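Long-range contact in hypothetical membrane protein (Corynebacterium glutamicum, PDB 6JSA), which binds heme through its C-terminal HtaA domain, the part present here, and probably takes part in heme transfer during heme uptake: residues 14-19 against 155-160. Sequence-based numbering, arbitrary orientation. Where two conformers were deposited one is given.
Sequences VKASFQ and QLDPIS. With HEM (protoporphyrin IX containing Fe), chain B.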
# COMPACT_ATOMS: atom_id res chain seq x y z
N VAL A 14 -0.98 -1.56 -6.04
CA VAL A 14 0.45 -1.27 -6.05
C VAL A 14 0.77 -0.44 -7.28
O VAL A 14 0.92 0.79 -7.18
CB VAL A 14 1.35 -2.51 -5.88
CG1 VAL A 14 2.81 -2.08 -5.83
CG2 VAL A 14 0.97 -3.27 -4.61
N LYS A 15 0.85 -1.07 -8.45
CA LYS A 15 0.91 -0.34 -9.71
C LYS A 15 0.46 -1.29 -10.81
O LYS A 15 0.97 -2.41 -10.90
CB LYS A 15 2.33 0.16 -10.00
CG LYS A 15 2.40 1.18 -11.15
CD LYS A 15 3.82 1.69 -11.31
CE LYS A 15 3.96 2.83 -12.32
NZ LYS A 15 3.15 2.73 -13.56
N ALA A 16 -0.51 -0.86 -11.63
CA ALA A 16 -1.05 -1.77 -12.63
C ALA A 16 0.04 -2.28 -13.57
O ALA A 16 0.09 -3.47 -13.90
CB ALA A 16 -2.17 -1.10 -13.43
N SER A 17 0.92 -1.38 -14.02
CA SER A 17 1.97 -1.81 -14.94
C SER A 17 2.94 -2.78 -14.26
O SER A 17 3.52 -3.64 -14.93
CB SER A 17 2.69 -0.60 -15.54
OG SER A 17 3.39 0.13 -14.56
N PHE A 18 3.13 -2.65 -12.95
CA PHE A 18 3.95 -3.63 -12.22
C PHE A 18 3.28 -5.00 -12.19
O PHE A 18 3.95 -6.02 -12.41
CB PHE A 18 4.24 -3.14 -10.80
CG PHE A 18 5.20 -4.02 -10.05
CD1 PHE A 18 6.51 -4.13 -10.48
CD2 PHE A 18 4.80 -4.71 -8.92
CE1 PHE A 18 7.42 -4.92 -9.80
CE2 PHE A 18 5.70 -5.51 -8.22
CZ PHE A 18 7.01 -5.62 -8.67
N GLN A 19 1.97 -5.05 -11.94
CA GLN A 19 1.26 -6.33 -12.01
C GLN A 19 1.45 -6.98 -13.37
O GLN A 19 1.71 -8.18 -13.47
CB GLN A 19 -0.23 -6.13 -11.78
CG GLN A 19 -0.66 -5.80 -10.38
CD GLN A 19 -2.15 -5.58 -10.31
OE1 GLN A 19 -2.91 -6.16 -11.09
NE2 GLN A 19 -2.58 -4.72 -9.40
N GLN A 155 4.24 8.08 -9.82
CA GLN A 155 2.88 7.82 -9.36
C GLN A 155 2.60 6.32 -9.42
O GLN A 155 2.71 5.70 -10.49
CB GLN A 155 1.89 8.56 -10.25
CG GLN A 155 2.08 10.06 -10.26
CD GLN A 155 1.99 10.68 -8.87
OE1 GLN A 155 3.00 11.06 -8.27
NE2 GLN A 155 0.77 10.79 -8.35
N LEU A 156 2.23 5.75 -8.29
CA LEU A 156 1.81 4.36 -8.23
C LEU A 156 0.30 4.30 -8.50
O LEU A 156 -0.31 5.31 -8.87
CB LEU A 156 2.19 3.76 -6.88
CG LEU A 156 3.68 3.79 -6.52
CD1 LEU A 156 3.90 3.07 -5.20
CD2 LEU A 156 4.56 3.21 -7.63
N ASP A 157 -0.32 3.14 -8.34
CA ASP A 157 -1.77 3.10 -8.37
C ASP A 157 -2.32 3.95 -7.23
O ASP A 157 -1.72 4.02 -6.15
CB ASP A 157 -2.27 1.68 -8.12
CG ASP A 157 -2.28 0.79 -9.35
OD1 ASP A 157 -2.02 1.25 -10.48
OD2 ASP A 157 -2.55 -0.42 -9.17
N PRO A 158 -3.46 4.60 -7.43
CA PRO A 158 -4.11 5.29 -6.32
C PRO A 158 -4.66 4.29 -5.32
O PRO A 158 -4.93 3.12 -5.64
CB PRO A 158 -5.25 6.06 -7.01
CG PRO A 158 -5.60 5.19 -8.18
CD PRO A 158 -4.28 4.63 -8.66
N ILE A 159 -4.83 4.74 -4.08
CA ILE A 159 -5.37 3.89 -3.02
C ILE A 159 -6.69 4.47 -2.54
O ILE A 159 -6.86 5.69 -2.46
CB ILE A 159 -4.37 3.73 -1.85
CG1 ILE A 159 -4.90 2.73 -0.82
CG2 ILE A 159 -4.01 5.07 -1.20
CD1 ILE A 159 -3.83 2.18 0.12
N SER A 160 -7.65 3.58 -2.25
CA SER A 160 -8.92 4.00 -1.68
C SER A 160 -9.20 3.17 -0.43
O SER A 160 -8.71 2.05 -0.28
CB SER A 160 -10.08 3.86 -2.67
OG SER A 160 -10.16 2.54 -3.17
CHA HEM B . 10.89 -3.69 -15.73
CHB HEM B . 14.47 -6.80 -16.62
CHC HEM B . 14.84 -7.72 -11.88
CHD HEM B . 11.53 -4.32 -10.96
C1A HEM B . 11.80 -4.48 -16.38
C2A HEM B . 11.95 -4.58 -17.82
C3A HEM B . 12.94 -5.44 -18.08
C4A HEM B . 13.46 -5.89 -16.80
CMA HEM B . 13.46 -5.88 -19.47
CAA HEM B . 11.05 -3.86 -18.83
CBA HEM B . 9.75 -4.67 -18.87
CGA HEM B . 8.71 -4.04 -19.76
O1A HEM B . 8.80 -2.82 -20.04
O2A HEM B . 7.76 -4.75 -20.17
C1B HEM B . 14.85 -7.37 -15.42
C2B HEM B . 15.78 -8.47 -15.25
C3B HEM B . 15.88 -8.72 -13.93
C4B HEM B . 15.02 -7.78 -13.24
CMB HEM B . 16.48 -9.17 -16.43
CAB HEM B . 16.72 -9.78 -13.18
CBB HEM B . 17.44 -10.76 -13.74
C1C HEM B . 14.01 -6.85 -11.21
C2C HEM B . 13.92 -6.72 -9.77
C3C HEM B . 12.99 -5.80 -9.50
C4C HEM B . 12.48 -5.30 -10.77
CMC HEM B . 14.74 -7.53 -8.74
CAC HEM B . 12.57 -5.35 -8.08
CBC HEM B . 11.27 -5.15 -7.78
C1D HEM B . 11.09 -3.85 -12.17
C2D HEM B . 10.11 -2.80 -12.35
C3D HEM B . 9.93 -2.62 -13.66
C4D HEM B . 10.78 -3.56 -14.36
CMD HEM B . 9.43 -2.04 -11.20
CAD HEM B . 8.96 -1.63 -14.32
CBD HEM B . 7.65 -2.38 -14.60
CGD HEM B . 6.62 -1.43 -15.16
O1D HEM B . 6.62 -1.18 -16.39
O2D HEM B . 5.80 -0.91 -14.36
NA HEM B . 12.74 -5.29 -15.78
NB HEM B . 14.40 -6.98 -14.18
NC HEM B . 13.11 -5.97 -11.79
ND HEM B . 11.49 -4.29 -13.42
FE HEM B . 12.72 -5.86 -13.80
O HOH W 1 1.04 4.32 -12.27
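Asp157 grips the entry to helix 16-23 twice, its amide N at Val14 just before the helix and its carboxylate at Ala16 in the first turn, a compact example of how a remote loop can be fastened to a helix N-terminus. Its amide N donates to Val14 O at 2.9 Å, arriving from above the carbonyl plane. In return, Ala16 N, right after the N-cap position held by Lys15, gives its hydrogen to Asp157 OD1 at 2.8 Å; the N-H reaches the carboxylate from above its plane, with a moderately bent angle of 144° at the hydrogen. The first torsion of Asp157 (chi1 -83°) sets CG anti to its own carbonyl carbon and lays the carboxylate over Lys15 CA, 3.4 Å from CG. Here the packing is tight, and Leu156 CB adds to it by resting 3.2 Å from Val14 O. The negative group beside the helix N-terminus probably gains from the helix dipole.

The Lys15 side of the contact is looser and wetter. Lys15 places its CG opposite the backbone N (chi1 -168°) and runs out extended to a bend at chi4, crossing the Leu156 side chain at about a right angle, with 4.0 Å between Lys15 CD and Leu156 CD2. A water takes a hydrogen bond from Lys15 NZ and gives one to Gln155 O, so the ammonium reaches the loop indirectly. Lys15 NZ also donates to Ser17 OG, whose own hydrogen goes to heme propionate O2D at 2.6 Å; Tyr150, beside Lys15 and Ser17, forms a further hydrogen bond to the heme. This hydrogen-bonded chain, at a helix N-terminus bonded to the residues leading into strand 159-165, is a second-shell to first-shell arrangement at the edge of the HtaA domain's heme pocket.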